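Local coordinates for protein L-ribulose 3-epimerase (Methylomonas sp. DH-1, PDB 7CJ7) that catalyses the manganese-dependent epimerisation of ketoses at C3, acting fastest on L-ribulose and also on D-ribulose, D-allulose and D-fructose, at residues Lys27-Ala32 against Tyr62-His67; Asp98-Leu103 against Lys145-Asp150; Ser199-Gly204 against Leu234-Tyr239; Ser247-Ile252 against Asn266-Ser271. All blocks are in the same frame, centred on the assembly; numbering follows the deposited sequence.

Contact 1 of 4, residues Lys27-Ala32 against Tyr62-His67; sequences KAIAGA and YNLRAH
In the outer helical layer of the TIM barrel, Ala30 of helix 22-35 lies under the ring of Tyr62, at the turn that leads from helix 52-61 into strand 65-72. The contact is a CH-pi one: Ala30 CA stands 4.0 Å from the centroid of the Tyr62 ring, 18° off the ring normal and displaced toward the rim. The methyl follows the same face outward, with Ala30 CB 3.7 Å from Tyr62 CE1. Near the root of the ring Ile29 comes in at a slant, its CG2 3.7 Å from Tyr62 CD2 and also against the tyrosine CB. With CG2 anti to the backbone N, the isoleucine turns this methyl to Tyr62 and, at 4.0 Å, to CD2 of Leu64. That single leucine methyl does the touching for Leu64: it also meets Ala32 CB at 3.8 Å and rests against the Ile29 carbonyl oxygen. No hydrogen bond crosses between the segments; methyls and the ring face make the joint. Asn63, with positive phi, is the C-prime residue of the Schellman motif that closes helix 52-61. Leu58 and Leu59 of that helix pack on Ile29, while Ala28 and Leu64 both touch Ile40 of strand 39-43.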
loop_
_atom_site.group_PDB
_atom_site.type_symbol
_atom_site.label_atom_id
_atom_site.label_comp_id
_atom_site.label_asym_id
_atom_site.label_seq_id
_atom_site.Cartn_x
_atom_site.Cartn_y
_atom_site.Cartn_z
ATOM N N LYS A 27 -7.375 -9.605 28.289
ATOM C CA LYS A 27 -6.186 -10.189 27.624
ATOM C C LYS A 27 -5.305 -9.045 27.124
ATOM O O LYS A 27 -4.084 -9.065 27.398
ATOM C CB LYS A 27 -6.640 -11.106 26.487
ATOM C CG LYS A 27 -5.554 -11.913 25.804
ATOM C CD LYS A 27 -6.179 -13.009 24.973
ATOM C CE LYS A 27 -5.189 -13.929 24.302
ATOM N NZ LYS A 27 -4.584 -13.286 23.110
ATOM N N ALA A 28 -5.911 -8.065 26.449
ATOM C CA ALA A 28 -5.189 -6.939 25.817
ATOM C C ALA A 28 -4.604 -6.025 26.901
ATOM O O ALA A 28 -3.438 -5.625 26.781
ATOM C CB ALA A 28 -6.108 -6.195 24.883
ATOM N N ILE A 29 -5.389 -5.702 27.925
ATOM C CA ILE A 29 -4.961 -4.750 28.989
ATOM C C ILE A 29 -3.860 -5.413 29.822
ATOM O O ILE A 29 -2.817 -4.773 30.038
ATOM C CB ILE A 29 -6.171 -4.254 29.800
ATOM C CG1 ILE A 29 -6.995 -3.278 28.954
ATOM C CG2 ILE A 29 -5.734 -3.637 31.122
ATOM C CD1 ILE A 29 -8.347 -2.917 29.526
ATOM N N ALA A 30 -4.035 -6.676 30.198
ATOM C CA ALA A 30 -3.013 -7.444 30.945
ATOM C C ALA A 30 -1.737 -7.540 30.095
ATOM O O ALA A 30 -0.636 -7.358 30.646
ATOM C CB ALA A 30 -3.554 -8.799 31.334
ATOM N N GLY A 31 -1.884 -7.763 28.785
ATOM C CA GLY A 31 -0.754 -7.876 27.843
ATOM C C GLY A 31 0.048 -6.585 27.759
ATOM O O GLY A 31 1.281 -6.635 27.902
ATOM N N ALA A 32 -0.620 -5.453 27.523
ATOM C CA ALA A 32 0.021 -4.122 27.439
ATOM C C ALA A 32 0.713 -3.787 28.767
ATOM O O ALA A 32 1.864 -3.315 28.733
ATOM C CB ALA A 32 -0.998 -3.092 27.050
ATOM N N TYR A 62 -5.023 -2.842 36.243
ATOM C CA TYR A 62 -3.670 -3.036 35.654
ATOM C C TYR A 62 -2.895 -1.715 35.582
ATOM O O TYR A 62 -1.799 -1.725 35.003
ATOM C CB TYR A 62 -3.786 -3.716 34.290
ATOM C CG TYR A 62 -4.202 -5.160 34.395
ATOM C CD1 TYR A 62 -3.268 -6.157 34.628
ATOM C CD2 TYR A 62 -5.534 -5.528 34.296
ATOM C CE1 TYR A 62 -3.651 -7.483 34.757
ATOM C CE2 TYR A 62 -5.932 -6.850 34.406
ATOM C CZ TYR A 62 -4.987 -7.833 34.633
ATOM O OH TYR A 62 -5.374 -9.140 34.742
ATOM N N ASN A 63 -3.432 -0.636 36.160
ATOM C CA ASN A 63 -2.797 0.706 36.208
ATOM C C ASN A 63 -2.361 1.114 34.798
ATOM O O ASN A 63 -1.179 1.451 34.590
ATOM C CB ASN A 63 -1.589 0.766 37.140
ATOM C CG ASN A 63 -1.105 2.179 37.371
ATOM O OD1 ASN A 63 0.095 2.425 37.495
ATOM N ND2 ASN A 63 -2.027 3.122 37.405
ATOM N N LEU A 64 -3.293 1.070 33.861
ATOM C CA LEU A 64 -3.021 1.398 32.446
ATOM C C LEU A 64 -3.913 2.566 32.027
ATOM O O LEU A 64 -5.038 2.641 32.499
ATOM C CB LEU A 64 -3.300 0.142 31.622
ATOM C CG LEU A 64 -2.653 0.099 30.248
ATOM C CD1 LEU A 64 -1.138 0.113 30.356
ATOM C CD2 LEU A 64 -3.132 -1.128 29.485
ATOM N N ARG A 65 -3.422 3.435 31.149
ATOM C CA ARG A 65 -4.249 4.499 30.533
ATOM C C ARG A 65 -4.782 3.970 29.192
ATOM O O ARG A 65 -4.340 2.882 28.734
ATOM C CB ARG A 65 -3.430 5.786 30.405
ATOM C CG ARG A 65 -2.991 6.357 31.745
ATOM C CD ARG A 65 -2.433 7.762 31.672
ATOM N NE ARG A 65 -1.198 7.914 30.913
ATOM C CZ ARG A 65 0.027 7.596 31.361
ATOM N NH1 ARG A 65 0.176 7.058 32.559
ATOM N NH2 ARG A 65 1.102 7.791 30.607
ATOM N N ALA A 66 -5.711 4.696 28.577
ATOM C CA ALA A 66 -6.259 4.329 27.257
ATOM C C ALA A 66 -6.398 5.576 26.386
ATOM O O ALA A 66 -6.753 6.647 26.903
ATOM C CB ALA A 66 -7.575 3.610 27.421
ATOM N N HIS A 67 -6.084 5.424 25.107
ATOM C CA HIS A 67 -6.494 6.343 24.026
ATOM C C HIS A 67 -7.318 5.511 23.047
ATOM O O HIS A 67 -7.382 4.294 23.209
ATOM C CB HIS A 67 -5.283 7.032 23.384
ATOM C CG HIS A 67 -4.508 7.894 24.319
ATOM N ND1 HIS A 67 -5.094 8.940 25.025
ATOM C CD2 HIS A 67 -3.199 7.888 24.654
ATOM C CE1 HIS A 67 -4.168 9.543 25.749
ATOM N NE2 HIS A 67 -2.995 8.914 25.538
#

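Contact 2 of 4, residues Asp98-Leu103 against Lys145-Asp150; sequences DVLYAL and KGINID
Asp98 OD1 is gripped twice: by Lys145 NZ, in a salt bridge of 2.9 Å, and by the hydroxyl of Tyr141 on helix 125-143. The ammonium comes from above the carboxylate, 60° out of its plane. A water ties the same lysine to the helix backbone, donating to Asp98 O at 2.8 Å and accepting a weak bond from Lys145 NZ. To get there the lysine chain runs extended beyond CG and crosses the side chain of Tyr101 at about a right angle, its CB 3.6 Å from Tyr101 CD1 and its CD against the tyrosine CB. The carbonyl of Lys145 meets that ring at its edge, in plane, with O 3.3 Å from CD1. In the outer layer of the TIM barrel, the end of helix 83-102 here rests on the turn from helix 125-143 into strand 148-152. Deeper in, Ile147 supplies the apolar half. Its CG2, anti to the backbone N, touches Leu100 CD2 at 3.7 Å, while CD1 lies against the same leucine methyl and, 3.8 Å away, the backbone N of Tyr101. Backbone bonds join the strand to its neighbours, Asn148 to Leu108 of strand 107-112 and Ile149 to Phe181 of strand 180-185.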
loop_
_atom_site.group_PDB
_atom_site.type_symbol
_atom_site.label_atom_id
_atom_site.label_comp_id
_atom_site.label_asym_id
_atom_site.label_seq_id
_atom_site.Cartn_x
_atom_site.Cartn_y
_atom_site.Cartn_z
ATOM N N ASP A 98 -17.413 10.142 23.491
ATOM C CA ASP A 98 -18.084 9.884 24.790
ATOM C C ASP A 98 -17.399 8.703 25.485
ATOM O O ASP A 98 -17.174 8.768 26.707
ATOM C CB ASP A 98 -19.573 9.600 24.602
ATOM C CG ASP A 98 -20.409 10.797 24.156
ATOM O OD1 ASP A 98 -19.898 11.940 24.179
ATOM O OD2 ASP A 98 -21.583 10.574 23.819
ATOM N N VAL A 99 -17.107 7.644 24.739
ATOM C CA VAL A 99 -16.462 6.424 25.294
ATOM C C VAL A 99 -15.072 6.811 25.791
ATOM O O VAL A 99 -14.717 6.432 26.912
ATOM C CB VAL A 99 -16.393 5.292 24.260
ATOM C CG1 VAL A 99 -15.466 4.171 24.715
ATOM C CG2 VAL A 99 -17.782 4.752 23.964
ATOM N N LEU A 100 -14.321 7.559 24.976
ATOM C CA LEU A 100 -12.943 7.974 25.324
ATOM C C LEU A 100 -12.981 8.799 26.614
ATOM O O LEU A 100 -12.192 8.515 27.515
ATOM C CB LEU A 100 -12.358 8.770 24.162
ATOM C CG LEU A 100 -10.967 9.353 24.389
ATOM C CD1 LEU A 100 -9.931 8.258 24.597
ATOM C CD2 LEU A 100 -10.580 10.230 23.214
ATOM N N TYR A 101 -13.893 9.768 26.714
ATOM C CA TYR A 101 -14.042 10.617 27.925
ATOM C C TYR A 101 -14.313 9.731 29.146
ATOM O O TYR A 101 -13.692 9.947 30.208
ATOM C CB TYR A 101 -15.163 11.643 27.768
ATOM C CG TYR A 101 -15.394 12.470 29.010
ATOM C CD1 TYR A 101 -14.635 13.597 29.274
ATOM C CD2 TYR A 101 -16.353 12.104 29.935
ATOM C CE1 TYR A 101 -14.842 14.357 30.414
ATOM C CE2 TYR A 101 -16.564 12.842 31.085
ATOM C CZ TYR A 101 -15.808 13.974 31.324
ATOM O OH TYR A 101 -16.040 14.709 32.448
ATOM N N ALA A 102 -15.193 8.742 29.000
ATOM C CA ALA A 102 -15.609 7.840 30.099
ATOM C C ALA A 102 -14.413 6.996 30.577
ATOM O O ALA A 102 -14.374 6.639 31.770
ATOM C CB ALA A 102 -16.772 6.990 29.653
ATOM N N LEU A 103 -13.457 6.701 29.691
ATOM C CA LEU A 103 -12.249 5.898 30.019
ATOM C C LEU A 103 -11.110 6.796 30.506
ATOM O O LEU A 103 -10.022 6.249 30.776
ATOM C CB LEU A 103 -11.825 5.091 28.793
ATOM C CG LEU A 103 -12.819 4.008 28.385
ATOM C CD1 LEU A 103 -12.332 3.253 27.166
ATOM C CD2 LEU A 103 -13.078 3.054 29.541
ATOM N N LYS A 145 -15.011 18.081 26.201
ATOM C CA LYS A 145 -14.670 16.905 27.052
ATOM C C LYS A 145 -13.152 16.766 27.216
ATOM O O LYS A 145 -12.704 15.682 27.611
ATOM C CB LYS A 145 -15.290 15.654 26.428
ATOM C CG LYS A 145 -16.809 15.692 26.392
ATOM C CD LYS A 145 -17.463 14.366 26.126
ATOM C CE LYS A 145 -18.955 14.424 26.384
ATOM N NZ LYS A 145 -19.504 13.103 26.766
ATOM N N GLY A 146 -12.388 17.822 26.920
ATOM C CA GLY A 146 -10.926 17.861 27.127
ATOM C C GLY A 146 -10.181 16.883 26.233
ATOM O O GLY A 146 -9.110 16.386 26.633
ATOM N N ILE A 147 -10.695 16.639 25.030
ATOM C CA ILE A 147 -10.133 15.621 24.102
ATOM C C ILE A 147 -9.538 16.320 22.871
ATOM O O ILE A 147 -10.175 17.235 22.303
ATOM C CB ILE A 147 -11.202 14.566 23.764
ATOM C CG1 ILE A 147 -11.414 13.609 24.948
ATOM C CG2 ILE A 147 -10.851 13.821 22.484
ATOM C CD1 ILE A 147 -12.717 12.863 24.904
ATOM N N ASN A 148 -8.316 15.934 22.515
ATOM C CA ASN A 148 -7.673 16.291 21.226
ATOM C C ASN A 148 -8.054 15.246 20.174
ATOM O O ASN A 148 -8.131 14.041 20.503
ATOM C CB ASN A 148 -6.150 16.362 21.331
ATOM C CG ASN A 148 -5.648 17.335 22.371
ATOM O OD1 ASN A 148 -6.102 18.472 22.422
ATOM N ND2 ASN A 148 -4.690 16.902 23.175
ATOM N N ILE A 149 -8.217 15.675 18.927
ATOM C CA ILE A 149 -8.376 14.735 17.788
ATOM C C ILE A 149 -7.104 14.804 16.942
ATOM O O ILE A 149 -6.557 15.900 16.742
ATOM C CB ILE A 149 -9.654 14.997 16.980
ATOM C CG1 ILE A 149 -9.607 16.308 16.193
ATOM C CG2 ILE A 149 -10.859 14.938 17.905
ATOM C CD1 ILE A 149 -10.789 16.473 15.254
ATOM N N ASP A 150 -6.640 13.641 16.505
ATOM C CA ASP A 150 -5.398 13.497 15.714
ATOM C C ASP A 150 -5.774 12.757 14.431
ATOM O O ASP A 150 -6.221 11.593 14.512
ATOM C CB ASP A 150 -4.321 12.795 16.536
ATOM C CG ASP A 150 -4.252 13.279 17.974
ATOM O OD1 ASP A 150 -3.576 14.309 18.221
ATOM O OD2 ASP A 150 -4.896 12.631 18.839
HETATM O O HOH W 1 -18.938 10.468 27.987
#

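Contact 3 of 4, residues Ser199-Gly204 against Leu234-Tyr239; sequences SVLAAG and LKQIDY
Ile237 and Val200 cross at about a right angle where two neighbouring outer helices of the TIM barrel, 198-203 and 227-236, come together at their C-terminal ends. The isoleucine spreads three ways over the first helix: CD1 reaches Val200 CG1 at 3.8 Å, CG1 backs the same methyl, and CG2 lies over the Val200 carbonyl. Ile237 CG2 is also 4.0 Å from Leu201 CA. The first torsion, chi1 69°, aims it so, lodging CG1 between the backbone N and the carbonyl carbon and leaving CG2 anti to that carbonyl carbon. Val200 answers with CG1 alone, which also touches CD2 of Leu234 at 3.9 Å. Cutting Ile237 back to an alanine would probably open a gap between the helix ends and take from Val200 CG1 the methyl packed on it. Further out, Leu201 and Gln236 meet at a slant, the leucine CD2 3.6 Å from Gln236 CG, so the aliphatic root of the glutamine does the packing. Asp238, with positive phi, is the C-prime residue of a Schellman motif closing helix 227-236, its signature bond running from Tyr239 N to Leu234 O at 2.9 Å. At Gly204 the carbonyl O lies 3.6 Å from Ile237 CD1.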
loop_
_atom_site.group_PDB
_atom_site.type_symbol
_atom_site.label_atom_id
_atom_site.label_comp_id
_atom_site.label_asym_id
_atom_site.label_seq_id
_atom_site.Cartn_x
_atom_site.Cartn_y
_atom_site.Cartn_z
ATOM N N SER A 199 7.838 15.644 6.696
ATOM C CA SER A 199 6.484 15.903 7.256
ATOM C C SER A 199 6.573 16.196 8.752
ATOM O O SER A 199 5.807 17.045 9.243
ATOM C CB SER A 199 5.546 14.767 6.962
ATOM O OG SER A 199 5.047 14.899 5.642
ATOM N N VAL A 200 7.468 15.512 9.457
ATOM C CA VAL A 200 7.644 15.697 10.924
ATOM C C VAL A 200 8.161 17.119 11.160
ATOM O O VAL A 200 7.615 17.807 12.009
ATOM C CB VAL A 200 8.601 14.655 11.524
ATOM C CG1 VAL A 200 8.968 14.995 12.961
ATOM C CG2 VAL A 200 8.026 13.254 11.431
ATOM N N LEU A 201 9.205 17.531 10.441
ATOM C CA LEU A 201 9.798 18.884 10.595
ATOM C C LEU A 201 8.749 19.946 10.242
ATOM O O LEU A 201 8.678 20.952 10.962
ATOM C CB LEU A 201 11.044 18.993 9.710
ATOM C CG LEU A 201 12.156 17.988 10.017
ATOM C CD1 LEU A 201 13.363 18.207 9.120
ATOM C CD2 LEU A 201 12.571 18.059 11.476
ATOM N N ALA A 202 7.939 19.723 9.203
ATOM C CA ALA A 202 6.912 20.688 8.764
ATOM C C ALA A 202 5.837 20.810 9.849
ATOM O O ALA A 202 5.380 21.943 10.104
ATOM C CB ALA A 202 6.323 20.275 7.442
ATOM N N ALA A 203 5.457 19.695 10.479
ATOM C CA ALA A 203 4.344 19.627 11.457
ATOM C C ALA A 203 4.730 20.353 12.751
ATOM O O ALA A 203 3.917 21.139 13.265
ATOM C CB ALA A 203 3.972 18.189 11.716
ATOM N N GLY A 204 5.945 20.126 13.246
ATOM C CA GLY A 204 6.377 20.656 14.549
ATOM C C GLY A 204 5.307 20.399 15.598
ATOM O O GLY A 204 4.883 19.232 15.754
ATOM N N LEU A 234 11.784 13.312 14.996
ATOM C CA LEU A 234 11.001 13.500 16.244
ATOM C C LEU A 234 11.858 14.259 17.262
ATOM O O LEU A 234 11.331 15.133 17.949
ATOM C CB LEU A 234 10.567 12.144 16.813
ATOM C CG LEU A 234 9.420 11.426 16.104
ATOM C CD1 LEU A 234 8.952 10.258 16.953
ATOM C CD2 LEU A 234 8.252 12.352 15.806
ATOM N N LYS A 235 13.139 13.918 17.371
ATOM C CA LYS A 235 14.048 14.586 18.333
ATOM C C LYS A 235 14.222 16.052 17.931
ATOM O O LYS A 235 14.280 16.900 18.832
ATOM C CB LYS A 235 15.390 13.863 18.395
ATOM C CG LYS A 235 16.335 14.382 19.468
ATOM C CD LYS A 235 17.591 13.553 19.576
ATOM C CE LYS A 235 18.228 13.647 20.939
ATOM N NZ LYS A 235 18.546 15.052 21.264
ATOM N N GLN A 236 14.299 16.330 16.627
ATOM C CA GLN A 236 14.544 17.685 16.077
ATOM C C GLN A 236 13.361 18.601 16.406
ATOM O O GLN A 236 13.591 19.808 16.550
ATOM C CB GLN A 236 14.817 17.598 14.576
ATOM C CG GLN A 236 15.121 18.944 13.927
ATOM C CD GLN A 236 16.248 19.705 14.585
ATOM O OE1 GLN A 236 17.187 19.130 15.143
ATOM N NE2 GLN A 236 16.168 21.024 14.504
ATOM N N ILE A 237 12.150 18.062 16.584
ATOM C CA ILE A 237 10.968 18.877 16.996
ATOM C C ILE A 237 10.623 18.614 18.473
ATOM O O ILE A 237 9.569 19.091 18.921
ATOM C CB ILE A 237 9.764 18.613 16.069
ATOM C CG1 ILE A 237 9.185 17.210 16.251
ATOM C CG2 ILE A 237 10.131 18.886 14.622
ATOM C CD1 ILE A 237 7.739 17.095 15.825
ATOM N N ASP A 238 11.476 17.894 19.205
ATOM C CA ASP A 238 11.249 17.492 20.623
ATOM C C ASP A 238 9.814 16.988 20.800
ATOM O O ASP A 238 9.092 17.494 21.689
ATOM C CB ASP A 238 11.485 18.638 21.605
ATOM C CG ASP A 238 11.420 18.183 23.052
ATOM O OD1 ASP A 238 11.848 17.031 23.321
ATOM O OD2 ASP A 238 10.935 18.970 23.899
ATOM N N TYR A 239 9.405 16.018 19.994
ATOM C CA TYR A 239 8.037 15.457 20.056
ATOM C C TYR A 239 7.772 14.879 21.454
ATOM O O TYR A 239 8.546 13.993 21.928
ATOM C CB TYR A 239 7.835 14.376 18.997
ATOM C CG TYR A 239 6.486 13.717 19.105
ATOM C CD1 TYR A 239 5.339 14.389 18.729
ATOM C CD2 TYR A 239 6.348 12.436 19.607
ATOM C CE1 TYR A 239 4.088 13.806 18.834
ATOM C CE2 TYR A 239 5.105 11.838 19.712
ATOM C CZ TYR A 239 3.968 12.521 19.324
ATOM O OH TYR A 239 2.736 11.942 19.429
#

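Contact 4 of 4, residues Ser247-Ile252 against Asn266-Ser271; sequences SFSSEI and NLWHDS
Trp268 lays its indole against Ser249 and Ile252 of the loop that follows strand 242-245, the eighth strand of the TIM barrel, directly after the manganese ligand Glu246. From CB, the first torsion (chi1 52°) sets CG between the backbone N and the carbonyl carbon, folding the indole back across the segment 247-252. Over the five-membered ring sits Ser249 CB, 3.4 Å from the centroid and 16° off the normal, a close CH-pi contact; CD2 and CE2 both feel it. On the pyrrole side, NE1 gives a weak, bent hydrogen bond of 2.8 Å to Ser247 OG, with an N-H...O angle of 126°; that hydroxyl is also bonded to the carbonyl oxygen of Arg217, a sugar-binding residue. At the far end of the six-membered ring CZ3 and CH2 reach Ile252 CG1, the latter at 3.7 Å, the two side chains crossing at about a right angle.

Ser249 also binds through its hydroxyl. OG donates to Trp268 O at 2.8 Å, in the carbonyl plane and on a lone pair, and accepts from Leu267 N at 3.2 Å and from Glu251 N, the latter bond making an ST turn. Three bonds thus fix its rotation. Replacing Trp268 by an alanine would probably uncover Ser249 CB, leave Ile252 CG1 without its aromatic partner and open a gap between the loops.

The two loops flank helix 257-260, the second leading, past the N-cap Asp270, into helix 271-285, whose Leu274 packs on Trp268 and Ser247.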
loop_
_atom_site.group_PDB
_atom_site.type_symbol
_atom_site.label_atom_id
_atom_site.label_comp_id
_atom_site.label_asym_id
_atom_site.label_seq_id
_atom_site.Cartn_x
_atom_site.Cartn_y
_atom_site.Cartn_z
ATOM N N SER A 247 0.740 -3.278 14.870
ATOM C CA SER A 247 1.174 -4.495 14.147
ATOM C C SER A 247 -0.033 -5.385 13.882
ATOM O O SER A 247 -0.884 -5.528 14.771
ATOM C CB SER A 247 2.234 -5.226 14.936
ATOM O OG SER A 247 2.732 -6.331 14.215
ATOM N N PHE A 248 -0.085 -5.991 12.705
ATOM C CA PHE A 248 -1.202 -6.883 12.325
ATOM C C PHE A 248 -0.637 -8.189 11.780
ATOM O O PHE A 248 0.298 -8.171 10.947
ATOM C CB PHE A 248 -2.126 -6.191 11.328
ATOM C CG PHE A 248 -2.710 -4.897 11.826
ATOM C CD1 PHE A 248 -3.831 -4.888 12.637
ATOM C CD2 PHE A 248 -2.131 -3.685 11.485
ATOM C CE1 PHE A 248 -4.351 -3.691 13.106
ATOM C CE2 PHE A 248 -2.653 -2.497 11.956
ATOM C CZ PHE A 248 -3.763 -2.500 12.762
ATOM N N SER A 249 -1.215 -9.291 12.254
ATOM C CA SER A 249 -0.917 -10.664 11.785
ATOM C C SER A 249 -2.240 -11.406 11.614
ATOM O O SER A 249 -3.178 -11.100 12.370
ATOM C CB SER A 249 -0.010 -11.376 12.756
ATOM O OG SER A 249 0.212 -12.709 12.328
ATOM N N SER A 250 -2.306 -12.357 10.682
ATOM C CA SER A 250 -3.477 -13.253 10.518
ATOM C C SER A 250 -3.692 -14.049 11.817
ATOM O O SER A 250 -4.791 -14.603 11.992
ATOM C CB SER A 250 -3.325 -14.147 9.308
ATOM O OG SER A 250 -2.140 -14.925 9.395
ATOM N N GLU A 251 -2.695 -14.070 12.710
ATOM C CA GLU A 251 -2.773 -14.718 14.049
ATOM C C GLU A 251 -3.957 -14.146 14.846
ATOM O O GLU A 251 -4.652 -14.926 15.533
ATOM C CB GLU A 251 -1.470 -14.497 14.824
ATOM C CG GLU A 251 -1.444 -15.206 16.171
ATOM C CD GLU A 251 -1.368 -16.717 16.070
ATOM O OE1 GLU A 251 -1.626 -17.397 17.087
ATOM O OE2 GLU A 251 -1.043 -17.204 14.976
ATOM N N ILE A 252 -4.147 -12.823 14.799
ATOM C CA ILE A 252 -5.197 -12.102 15.578
ATOM C C ILE A 252 -6.032 -11.295 14.586
ATOM O O ILE A 252 -5.484 -10.328 14.006
ATOM C CB ILE A 252 -4.580 -11.203 16.669
ATOM C CG1 ILE A 252 -3.597 -11.959 17.569
ATOM C CG2 ILE A 252 -5.679 -10.523 17.478
ATOM C CD1 ILE A 252 -4.254 -12.841 18.599
ATOM N N ASN A 266 0.705 -14.281 8.196
ATOM C CA ASN A 266 1.121 -14.480 9.604
ATOM C C ASN A 266 2.547 -13.940 9.755
ATOM O O ASN A 266 3.473 -14.615 9.294
ATOM C CB ASN A 266 1.020 -15.955 10.000
ATOM C CG ASN A 266 1.381 -16.170 11.453
ATOM O OD1 ASN A 266 0.601 -16.716 12.231
ATOM N ND2 ASN A 266 2.553 -15.705 11.831
ATOM N N LEU A 267 2.702 -12.752 10.343
ATOM C CA LEU A 267 4.004 -12.052 10.527
ATOM C C LEU A 267 4.518 -12.322 11.941
ATOM O O LEU A 267 5.657 -11.924 12.245
ATOM C CB LEU A 267 3.797 -10.549 10.303
ATOM C CG LEU A 267 4.136 -10.028 8.908
ATOM C CD1 LEU A 267 4.432 -11.173 7.959
ATOM C CD2 LEU A 267 3.023 -9.152 8.368
ATOM N N TRP A 268 3.685 -12.952 12.769
ATOM C CA TRP A 268 3.964 -13.250 14.198
ATOM C C TRP A 268 2.830 -14.089 14.777
ATOM O O TRP A 268 1.731 -14.089 14.188
ATOM C CB TRP A 268 4.186 -11.967 15.013
ATOM C CG TRP A 268 3.125 -10.911 14.898
ATOM C CD1 TRP A 268 3.186 -9.782 14.130
ATOM C CD2 TRP A 268 1.880 -10.828 15.622
ATOM N NE1 TRP A 268 2.056 -9.028 14.294
ATOM C CE2 TRP A 268 1.238 -9.636 15.209
ATOM C CE3 TRP A 268 1.244 -11.634 16.571
ATOM C CZ2 TRP A 268 -0.002 -9.241 15.710
ATOM C CZ3 TRP A 268 0.016 -11.246 17.063
ATOM C CH2 TRP A 268 -0.593 -10.064 16.643
ATOM N N HIS A 269 3.099 -14.768 15.897
ATOM C CA HIS A 269 2.132 -15.640 16.614
ATOM C C HIS A 269 2.118 -15.280 18.105
ATOM O O HIS A 269 1.065 -15.461 18.728
ATOM C CB HIS A 269 2.474 -17.119 16.371
ATOM C CG HIS A 269 3.845 -17.487 16.823
ATOM N ND1 HIS A 269 4.109 -17.897 18.116
ATOM C CD2 HIS A 269 5.032 -17.470 16.177
ATOM C CE1 HIS A 269 5.403 -18.129 18.241
ATOM N NE2 HIS A 269 5.991 -17.868 17.067
ATOM N N ASP A 270 3.240 -14.779 18.636
ATOM C CA ASP A 270 3.469 -14.538 20.087
ATOM C C ASP A 270 3.346 -13.037 20.388
ATOM O O ASP A 270 4.347 -12.314 20.219
ATOM C CB ASP A 270 4.836 -15.088 20.504
ATOM C CG ASP A 270 5.089 -15.096 22.004
ATOM O OD1 ASP A 270 5.846 -15.958 22.445
ATOM O OD2 ASP A 270 4.555 -14.225 22.714
ATOM N N SER A 271 2.161 -12.597 20.828
ATOM C CA SER A 271 1.839 -11.179 21.134
ATOM C C SER A 271 2.851 -10.616 22.138
ATOM O O SER A 271 3.324 -9.501 21.928
ATOM C CB SER A 271 0.432 -11.032 21.668
ATOM O OG SER A 271 -0.529 -11.535 20.751
#

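Overall arrangement
The four contacts follow one another along the chain and lie around a single eight-stranded barrel. Contacts 1 and 2 touch: His67 CA lies 4.0 Å from Leu100 CD1, strand 65-72 leading on to helix 83-102, and their centres are about 17 Å apart. Contact 3 stands further round the wall, its centre about 24 Å from that of contact 2, with the Leu234 side chain about 14 Å from the manganese ion. Of the four, contact 4 comes closest to the bound sugar and metal: the Phe248 side chain is about 5 Å from the L-sorbose and 6 Å from the manganese. Contacts 2 and 4 lie on opposite sides of the chain's centre, about 29 Å between centres.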